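Aldehyde dehydrogenase (PDB 6K0Z) oxidises 4,4'-diaponeurosporen-4-al to 4,4'-diaponeurosporenoic acid with NAD+, a step in making the carotenoid staphyloxanthin. Local coordinates at residues 37-42 with 163-168; 221-226 with 254-259; 259-264 with 351-356. The protein carries 1 engineered substitution. All coordinates share one frame; numbering follows the deposited sequence.

Contact 1: residues 37-42 with 163-168; sequences LKKLSK and ETFDAN
Lys39 of helix 30-46 lies along Thr164 and Phe165, where helix 151-164 of this aldehyde dehydrogenase fold comes to its end. Its CB packs on the methyl of Thr164, with CB and CG2 3.7 Å apart. CG stands anti to the carbonyl carbon (chi1 -44°), and a bend at chi3 then brings CE over to the end of the helix, 4.2 Å from CE1 of Phe165. At the tip, NZ gives a hydrogen bond to Thr164 O at 3.1 Å, the donor tilted 23° from the carbonyl plane. A long, flexible lysine suits a partly exposed helix surface: the methylenes pack on apolar neighbours while the ammonium reaches a carbonyl of the last helical turn. Phe165 is the first residue beyond the helix to give up helical angles, and its ring reaches toward helix 30-46. Leu40 CB meets this ring at the edge, near its plane, and the rest of Leu40 is buried against Ile78, Phe129 and Ile136 of two further helices. Threonine suits its place because its two branches divide the work: OG1 is hydrogen-bonded to Leu160 O in its own helix, while CG2, besides packing on Lys39, lies 3.4 Å above the plane of the Phe165 ring, offset toward the rim.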
loop_
_atom_site.group_PDB
_atom_site.type_symbol
_atom_site.label_atom_id
_atom_site.label_comp_id
_atom_site.label_asym_id
_atom_site.label_seq_id
_atom_site.Cartn_x
_atom_site.Cartn_y
_atom_site.Cartn_z
ATOM N N LEU A 37 -5.349 20.929 -12.795
ATOM C CA LEU A 37 -6.268 19.984 -13.422
ATOM C C LEU A 37 -7.007 20.631 -14.584
ATOM O O LEU A 37 -7.139 20.031 -15.654
ATOM C CB LEU A 37 -7.257 19.429 -12.382
ATOM C CG LEU A 37 -6.687 18.411 -11.395
ATOM C CD1 LEU A 37 -7.723 18.049 -10.328
ATOM C CD2 LEU A 37 -6.152 17.160 -12.122
ATOM N N LYS A 38 -7.480 21.864 -14.398
ATOM C CA LYS A 38 -8.134 22.577 -15.489
ATOM C C LYS A 38 -7.188 22.749 -16.671
ATOM O O LYS A 38 -7.540 22.421 -17.808
ATOM C CB LYS A 38 -8.645 23.933 -15.004
ATOM N N LYS A 39 -5.974 23.251 -16.418
ATOM C CA LYS A 39 -5.018 23.439 -17.508
ATOM C C LYS A 39 -4.737 22.127 -18.233
ATOM O O LYS A 39 -4.565 22.108 -19.458
ATOM C CB LYS A 39 -3.712 24.041 -16.983
ATOM C CG LYS A 39 -3.884 25.185 -16.004
ATOM C CD LYS A 39 -2.703 26.142 -16.034
ATOM C CE LYS A 39 -1.392 25.410 -15.877
ATOM N NZ LYS A 39 -0.237 26.339 -15.717
ATOM N N LEU A 40 -4.691 21.017 -17.493
ATOM C CA LEU A 40 -4.433 19.732 -18.128
ATOM C C LEU A 40 -5.576 19.340 -19.050
ATOM O O LEU A 40 -5.348 18.918 -20.190
ATOM C CB LEU A 40 -4.211 18.656 -17.073
ATOM C CG LEU A 40 -3.971 17.272 -17.665
ATOM C CD1 LEU A 40 -2.817 17.310 -18.648
ATOM C CD2 LEU A 40 -3.702 16.298 -16.553
ATOM N N SER A 41 -6.816 19.457 -18.565
ATOM C CA SER A 41 -7.971 19.158 -19.405
ATOM C C SER A 41 -7.939 19.993 -20.676
ATOM O O SER A 41 -8.076 19.463 -21.783
ATOM C CB SER A 41 -9.262 19.401 -18.627
ATOM O OG SER A 41 -10.401 19.053 -19.396
ATOM N N LYS A 42 -7.724 21.304 -20.534
ATOM C CA LYS A 42 -7.647 22.178 -21.701
ATOM C C LYS A 42 -6.493 21.781 -22.613
ATOM O O LYS A 42 -6.631 21.788 -23.844
ATOM C CB LYS A 42 -7.505 23.634 -21.249
ATOM C CG LYS A 42 -6.919 24.574 -22.300
ATOM C CD LYS A 42 -6.396 25.878 -21.670
ATOM C CE LYS A 42 -5.003 26.226 -22.192
ATOM N NZ LYS A 42 -3.988 25.149 -21.870
ATOM N N GLU A 163 4.543 22.803 -22.474
ATOM C CA GLU A 163 3.751 23.981 -22.797
ATOM C C GLU A 163 2.794 24.329 -21.662
ATOM O O GLU A 163 2.535 25.507 -21.399
ATOM C CB GLU A 163 2.986 23.761 -24.102
ATOM C CG GLU A 163 2.193 24.973 -24.559
ATOM C CD GLU A 163 0.863 24.580 -25.178
ATOM O OE1 GLU A 163 0.829 24.313 -26.399
ATOM O OE2 GLU A 163 -0.148 24.539 -24.445
ATOM N N THR A 164 2.271 23.320 -20.963
ATOM C CA THR A 164 1.251 23.582 -19.952
ATOM C C THR A 164 1.859 23.967 -18.609
ATOM O O THR A 164 1.401 24.920 -17.966
ATOM C CB THR A 164 0.351 22.364 -19.779
ATOM O OG1 THR A 164 -0.170 21.960 -21.056
ATOM C CG2 THR A 164 -0.794 22.710 -18.841
ATOM N N PHE A 165 2.877 23.233 -18.162
ATOM C CA PHE A 165 3.423 23.366 -16.820
ATOM C C PHE A 165 4.904 23.723 -16.862
ATOM O O PHE A 165 5.594 23.523 -17.865
ATOM C CB PHE A 165 3.251 22.063 -16.017
ATOM C CG PHE A 165 1.865 21.494 -16.055
ATOM C CD1 PHE A 165 0.907 21.927 -15.162
ATOM C CD2 PHE A 165 1.528 20.509 -16.972
ATOM C CE1 PHE A 165 -0.368 21.402 -15.188
ATOM C CE2 PHE A 165 0.256 19.984 -17.001
ATOM C CZ PHE A 165 -0.693 20.433 -16.108
ATOM N N ASP A 166 5.391 24.251 -15.742
ATOM C CA ASP A 166 6.825 24.443 -15.571
ATOM C C ASP A 166 7.476 23.129 -15.176
ATOM O O ASP A 166 6.870 22.310 -14.478
ATOM C CB ASP A 166 7.108 25.505 -14.516
ATOM C CG ASP A 166 6.581 26.871 -14.910
ATOM O OD1 ASP A 166 6.581 27.167 -16.122
ATOM O OD2 ASP A 166 6.205 27.665 -14.014
ATOM N N ALA A 167 8.720 22.928 -15.625
ATOM C CA ALA A 167 9.370 21.634 -15.428
ATOM C C ALA A 167 9.552 21.312 -13.952
ATOM O O ALA A 167 9.567 20.134 -13.572
ATOM C CB ALA A 167 10.713 21.601 -16.143
ATOM N N ASN A 168 9.678 22.332 -13.102
ATOM C CA ASN A 168 9.863 22.054 -11.685
ATOM C C ASN A 168 8.601 21.515 -11.029
ATOM O O ASN A 168 8.666 21.043 -9.890
ATOM C CB ASN A 168 10.345 23.312 -10.961
ATOM C CG ASN A 168 9.357 24.456 -11.044
ATOM O OD1 ASN A 168 8.407 24.423 -11.823
ATOM N ND2 ASN A 168 9.590 25.490 -10.249
#

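Contact 2: residues 221-226 with 254-259; sequences KSPVIV and PDYILV
Residues 223-226 and 256-259 are neighbouring parallel strands, the two beta elements of a beta-alpha-beta unit whose crossover is helix 232-244. The backbone ladder is firm at its C-terminal end: Leu258 N donates to Val224 O at 2.8 Å, and Val226 N to Leu258 O at 2.9 Å. Toward the start it slackens: the bond from Val224 N to Tyr256 O is weak. Asp255 N still reaches Ser222 O, in the carbonyl plane and on a lone pair. Apolar contacts suit the beta-branched residues of one sheet face, where Val224 CG1 packs 3.5 Å from Ile257 CG1 and Val226 CG2 meets Ile257 CG2. On the other face Tyr256 holds its ring with Pro223 CA over one side and Lys221 CB at the edge. The charged pair lies near the strand starts, Asp255 buried and Lys221 partly exposed. Lys221 bends at chi3 and chi4, folding its ammonium back to Asp255; NZ is also bonded to Glu342 O, and the second carboxylate oxygen, OD2, takes Ile344 N. The salt bridge is short, with Lys221 NZ 2.6 Å from Asp255 OD1, on the syn side but 27° out of the carboxylate plane.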
loop_
_atom_site.group_PDB
_atom_site.type_symbol
_atom_site.label_atom_id
_atom_site.label_comp_id
_atom_site.label_asym_id
_atom_site.label_seq_id
_atom_site.Cartn_x
_atom_site.Cartn_y
_atom_site.Cartn_z
ATOM N N LYS A 221 -0.745 -14.008 -17.396
ATOM C CA LYS A 221 -1.555 -14.592 -18.467
ATOM C C LYS A 221 -3.003 -14.673 -17.993
ATOM O O LYS A 221 -3.355 -15.534 -17.190
ATOM C CB LYS A 221 -1.015 -15.962 -18.878
ATOM C CG LYS A 221 0.258 -15.876 -19.714
ATOM C CD LYS A 221 0.833 -17.253 -20.024
ATOM C CE LYS A 221 -0.003 -17.992 -21.046
ATOM N NZ LYS A 221 0.305 -17.532 -22.423
ATOM N N SER A 222 -3.836 -13.790 -18.486
ATOM C CA SER A 222 -5.185 -13.658 -17.983
ATOM C C SER A 222 -6.058 -14.790 -18.486
ATOM O O SER A 222 -6.226 -14.947 -19.713
ATOM C CB SER A 222 -5.741 -12.333 -18.375
ATOM O OG SER A 222 -5.148 -11.331 -17.569
ATOM N N PRO A 223 -6.614 -15.619 -17.605
ATOM C CA PRO A 223 -7.447 -16.737 -18.089
ATOM C C PRO A 223 -8.853 -16.274 -18.440
ATOM O O PRO A 223 -9.308 -15.219 -18.014
ATOM C CB PRO A 223 -7.503 -17.721 -16.899
ATOM C CG PRO A 223 -7.155 -16.883 -15.712
ATOM C CD PRO A 223 -6.357 -15.705 -16.153
ATOM N N VAL A 224 -9.510 -17.058 -19.272
ATOM C CA VAL A 224 -10.941 -16.931 -19.466
ATOM C C VAL A 224 -11.564 -18.327 -19.513
ATOM O O VAL A 224 -11.239 -19.136 -20.393
ATOM C CB VAL A 224 -11.318 -16.090 -20.710
ATOM C CG1 VAL A 224 -10.565 -16.555 -21.934
ATOM C CG2 VAL A 224 -12.823 -16.091 -20.937
ATOM N N ILE A 225 -12.440 -18.606 -18.550
ATOM C CA ILE A 225 -13.121 -19.885 -18.433
ATOM C C ILE A 225 -14.449 -19.765 -19.173
ATOM O O ILE A 225 -15.326 -18.994 -18.773
ATOM C CB ILE A 225 -13.328 -20.259 -16.963
ATOM C CG1 ILE A 225 -11.991 -20.235 -16.217
ATOM C CG2 ILE A 225 -13.994 -21.618 -16.845
ATOM C CD1 ILE A 225 -12.124 -20.089 -14.723
ATOM N N VAL A 226 -14.585 -20.509 -20.265
ATOM C CA VAL A 226 -15.839 -20.611 -21.005
ATOM C C VAL A 226 -16.483 -21.935 -20.618
ATOM O O VAL A 226 -15.993 -23.013 -20.974
ATOM C CB VAL A 226 -15.618 -20.503 -22.517
ATOM C CG1 VAL A 226 -16.952 -20.460 -23.236
ATOM C CG2 VAL A 226 -14.794 -19.254 -22.831
ATOM N N PRO A 254 -7.692 -11.073 -22.579
ATOM C CA PRO A 254 -7.643 -12.533 -22.434
ATOM C C PRO A 254 -6.428 -13.082 -23.158
ATOM O O PRO A 254 -6.268 -12.908 -24.367
ATOM C CB PRO A 254 -8.959 -13.003 -23.069
ATOM C CG PRO A 254 -9.426 -11.856 -23.912
ATOM C CD PRO A 254 -8.926 -10.616 -23.238
ATOM N N ASP A 255 -5.554 -13.727 -22.397
ATOM C CA ASP A 255 -4.355 -14.322 -22.965
ATOM C C ASP A 255 -4.586 -15.730 -23.494
ATOM O O ASP A 255 -3.914 -16.140 -24.447
ATOM C CB ASP A 255 -3.247 -14.347 -21.919
ATOM C CG ASP A 255 -1.913 -14.677 -22.511
ATOM O OD1 ASP A 255 -1.619 -15.876 -22.720
ATOM O OD2 ASP A 255 -1.166 -13.719 -22.783
ATOM N N TYR A 256 -5.505 -16.489 -22.897
ATOM C CA TYR A 256 -5.816 -17.825 -23.388
ATOM C C TYR A 256 -7.169 -18.241 -22.837
ATOM O O TYR A 256 -7.623 -17.725 -21.813
ATOM C CB TYR A 256 -4.737 -18.839 -22.998
ATOM C CG TYR A 256 -4.616 -19.059 -21.512
ATOM C CD1 TYR A 256 -5.401 -20.002 -20.864
ATOM C CD2 TYR A 256 -3.715 -18.326 -20.757
ATOM C CE1 TYR A 256 -5.289 -20.209 -19.506
ATOM C CE2 TYR A 256 -3.598 -18.522 -19.404
ATOM C CZ TYR A 256 -4.386 -19.465 -18.783
ATOM O OH TYR A 256 -4.269 -19.665 -17.429
ATOM N N ILE A 257 -7.801 -19.194 -23.523
ATOM C CA ILE A 257 -9.146 -19.653 -23.187
ATOM C C ILE A 257 -9.063 -21.044 -22.579
ATOM O O ILE A 257 -8.404 -21.936 -23.129
ATOM C CB ILE A 257 -10.072 -19.668 -24.415
ATOM C CG1 ILE A 257 -10.214 -18.268 -25.007
ATOM C CG2 ILE A 257 -11.439 -20.235 -24.039
ATOM C CD1 ILE A 257 -11.233 -18.185 -26.122
ATOM N N LEU A 258 -9.736 -21.229 -21.449
ATOM C CA LEU A 258 -10.011 -22.555 -20.905
ATOM C C LEU A 258 -11.478 -22.839 -21.194
ATOM O O LEU A 258 -12.363 -22.374 -20.469
ATOM C CB LEU A 258 -9.709 -22.627 -19.412
ATOM C CG LEU A 258 -8.252 -22.549 -18.963
ATOM C CD1 LEU A 258 -8.167 -22.658 -17.452
ATOM C CD2 LEU A 258 -7.441 -23.640 -19.622
ATOM N N VAL A 259 -11.732 -23.601 -22.258
ATOM C CA VAL A 259 -13.081 -23.870 -22.742
ATOM C C VAL A 259 -13.424 -25.325 -22.450
ATOM O O VAL A 259 -12.607 -26.226 -22.687
ATOM C CB VAL A 259 -13.217 -23.550 -24.242
ATOM C CG1 VAL A 259 -12.209 -24.326 -25.057
ATOM C CG2 VAL A 259 -14.610 -23.842 -24.724
#

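Contact 3: residues 259-264 with 351-356; sequences VHESVK and ILTYQS
Val259 meets Ile351 through CG1, which lies 3.5 Å from CG2 of the isoleucine; chi1 of 57° sets this methyl between the backbone N and the carbonyl carbon, facing the neighbouring strand. Its N-H bonds almost straight to Leu352 O at 2.9 Å, and its carbonyl accepts from Tyr354 N. At His260 the packing becomes aromatic. CA sits over the face of the Tyr354 ring, 3.8 Å from the centroid, and the imidazole turns an edge to that same face in a T-shaped pair with planes at 85°. CG anti to the backbone N (chi1 -177°) carries the ring there, and ND1 accepts from Ser262 N. This is the finishing end of parallel pairing between strands 256-260 and 348-354, next-door strands of the mixed sheet: Glu261 N makes the last bond, to Tyr354 O, and a type I turn from Glu261 to Lys264 follows. The exposed Glu261 side chain runs beside that of Gln355, both pointing the same way, and OE1 uses its syn lone pair to take the amide N-H of NE2 at 2.8 Å. Glutamate and glutamine suit this surface, their extended chains bringing complementary polar ends together. Lys264 closes the turn, its CE 3.4 Å from Thr353 CG2, while NZ makes a salt bridge with Asp331 OD1.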
loop_
_atom_site.group_PDB
_atom_site.type_symbol
_atom_site.label_atom_id
_atom_site.label_comp_id
_atom_site.label_asym_id
_atom_site.label_seq_id
_atom_site.Cartn_x
_atom_site.Cartn_y
_atom_site.Cartn_z
ATOM N N VAL A 259 -11.732 -23.601 -22.258
ATOM C CA VAL A 259 -13.081 -23.870 -22.742
ATOM C C VAL A 259 -13.424 -25.325 -22.450
ATOM O O VAL A 259 -12.607 -26.226 -22.687
ATOM C CB VAL A 259 -13.217 -23.550 -24.242
ATOM C CG1 VAL A 259 -12.209 -24.326 -25.057
ATOM C CG2 VAL A 259 -14.610 -23.842 -24.724
ATOM N N HIS A 260 -14.624 -25.547 -21.920
ATOM C CA HIS A 260 -15.070 -26.894 -21.612
ATOM C C HIS A 260 -15.068 -27.748 -22.875
ATOM O O HIS A 260 -15.278 -27.253 -23.985
ATOM C CB HIS A 260 -16.464 -26.854 -20.986
ATOM C CG HIS A 260 -16.975 -28.194 -20.561
ATOM N ND1 HIS A 260 -17.522 -29.096 -21.447
ATOM C CD2 HIS A 260 -17.019 -28.787 -19.344
ATOM C CE1 HIS A 260 -17.881 -30.187 -20.795
ATOM N NE2 HIS A 260 -17.587 -30.025 -19.517
ATOM N N GLU A 261 -14.800 -29.042 -22.695
ATOM C CA GLU A 261 -14.703 -29.979 -23.808
ATOM C C GLU A 261 -15.879 -29.865 -24.773
ATOM O O GLU A 261 -15.698 -29.690 -25.983
ATOM C CB GLU A 261 -14.613 -31.405 -23.257
ATOM C CG GLU A 261 -13.554 -32.264 -23.890
ATOM C CD GLU A 261 -13.153 -33.404 -22.985
ATOM O OE1 GLU A 261 -11.955 -33.496 -22.633
ATOM O OE2 GLU A 261 -14.043 -34.197 -22.603
ATOM N N SER A 262 -17.096 -29.947 -24.234
ATOM C CA SER A 262 -18.290 -30.049 -25.068
ATOM C C SER A 262 -18.457 -28.843 -25.990
ATOM O O SER A 262 -18.760 -29.002 -27.179
ATOM C CB SER A 262 -19.521 -30.221 -24.181
ATOM O OG SER A 262 -19.757 -29.062 -23.405
ATOM N N VAL A 263 -18.271 -27.625 -25.469
ATOM C CA VAL A 263 -18.575 -26.417 -26.237
ATOM C C VAL A 263 -17.404 -25.927 -27.079
ATOM O O VAL A 263 -17.528 -24.900 -27.761
ATOM C CB VAL A 263 -19.014 -25.274 -25.303
ATOM C CG1 VAL A 263 -20.229 -25.688 -24.488
ATOM C CG2 VAL A 263 -17.871 -24.897 -24.394
ATOM N N LYS A 264 -16.284 -26.646 -27.075
ATOM C CA LYS A 264 -15.033 -26.101 -27.593
ATOM C C LYS A 264 -15.121 -25.748 -29.078
ATOM O O LYS A 264 -14.587 -24.720 -29.510
ATOM C CB LYS A 264 -13.915 -27.102 -27.329
ATOM C CG LYS A 264 -12.568 -26.637 -27.757
ATOM C CD LYS A 264 -12.015 -27.631 -28.726
ATOM C CE LYS A 264 -10.527 -27.546 -28.769
ATOM N NZ LYS A 264 -9.992 -28.355 -29.895
ATOM N N ILE A 351 -6.353 -21.650 -27.476
ATOM C CA ILE A 351 -7.546 -22.196 -26.849
ATOM C C ILE A 351 -7.248 -23.610 -26.370
ATOM O O ILE A 351 -6.777 -24.452 -27.144
ATOM C CB ILE A 351 -8.743 -22.167 -27.812
ATOM C CG1 ILE A 351 -9.085 -20.712 -28.151
ATOM C CG2 ILE A 351 -9.934 -22.832 -27.180
ATOM C CD1 ILE A 351 -9.126 -20.410 -29.623
ATOM N N LEU A 352 -7.521 -23.861 -25.092
ATOM C CA LEU A 352 -7.250 -25.131 -24.439
ATOM C C LEU A 352 -8.557 -25.712 -23.916
ATOM O O LEU A 352 -9.496 -24.977 -23.594
ATOM C CB LEU A 352 -6.247 -24.947 -23.288
ATOM C CG LEU A 352 -4.805 -24.520 -23.598
ATOM C CD1 LEU A 352 -4.692 -23.059 -24.012
ATOM C CD2 LEU A 352 -3.910 -24.791 -22.402
ATOM N N THR A 353 -8.622 -27.038 -23.824
ATOM C CA THR A 353 -9.834 -27.735 -23.415
ATOM C C THR A 353 -9.730 -28.199 -21.968
ATOM O O THR A 353 -8.641 -28.499 -21.467
ATOM C CB THR A 353 -10.107 -28.938 -24.324
ATOM O OG1 THR A 353 -9.444 -30.106 -23.818
ATOM C CG2 THR A 353 -9.581 -28.670 -25.709
ATOM N N TYR A 354 -10.874 -28.255 -21.295
ATOM C CA TYR A 354 -10.925 -28.787 -19.942
ATOM C C TYR A 354 -12.192 -29.612 -19.784
ATOM O O TYR A 354 -13.192 -29.379 -20.469
ATOM C CB TYR A 354 -10.852 -27.674 -18.877
ATOM C CG TYR A 354 -12.168 -26.992 -18.562
ATOM C CD1 TYR A 354 -13.021 -27.498 -17.588
ATOM C CD2 TYR A 354 -12.545 -25.825 -19.220
ATOM C CE1 TYR A 354 -14.220 -26.878 -17.294
ATOM C CE2 TYR A 354 -13.739 -25.193 -18.928
ATOM C CZ TYR A 354 -14.575 -25.724 -17.969
ATOM O OH TYR A 354 -15.766 -25.097 -17.682
ATOM N N GLN A 355 -12.132 -30.585 -18.873
ATOM C CA GLN A 355 -13.250 -31.480 -18.600
ATOM C C GLN A 355 -14.025 -31.060 -17.355
ATOM O O GLN A 355 -15.209 -30.717 -17.435
ATOM C CB GLN A 355 -12.745 -32.921 -18.443
ATOM C CG GLN A 355 -12.862 -33.751 -19.702
ATOM C CD GLN A 355 -12.184 -35.109 -19.600
ATOM O OE1 GLN A 355 -12.224 -35.767 -18.557
ATOM N NE2 GLN A 355 -11.559 -35.538 -20.692
ATOM N N SER A 356 -13.374 -31.101 -16.202
ATOM C CA SER A 356 -13.968 -30.733 -14.930
ATOM C C SER A 356 -13.582 -29.305 -14.577
ATOM O O SER A 356 -12.514 -28.822 -14.958
ATOM C CB SER A 356 -13.508 -31.691 -13.829
ATOM O OG SER A 356 -13.484 -31.054 -12.571
#

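In the fold
Contacts 2 and 3 are adjacent strand pairs of one mixed sheet, with centres about 11 Å apart. Strand 256-260 is common to both, and Val259 faces Val226 on one side and Thr353 on the other. Backbone bonds tie the three strands further: Ile257 O lies 2.9 Å from Leu352 N, and Val226 O 3.0 Å from His260 N. Contact 1 belongs to a helical region on the opposite side of the chain's centre, its centre about 41 Å from that of contact 2 and 52 Å from that of contact 3. Contact 2 alone approaches the predicted active site: the side chain of Ser222 is about 7 Å from that of Ser251 and about 11 Å from that of Glu217.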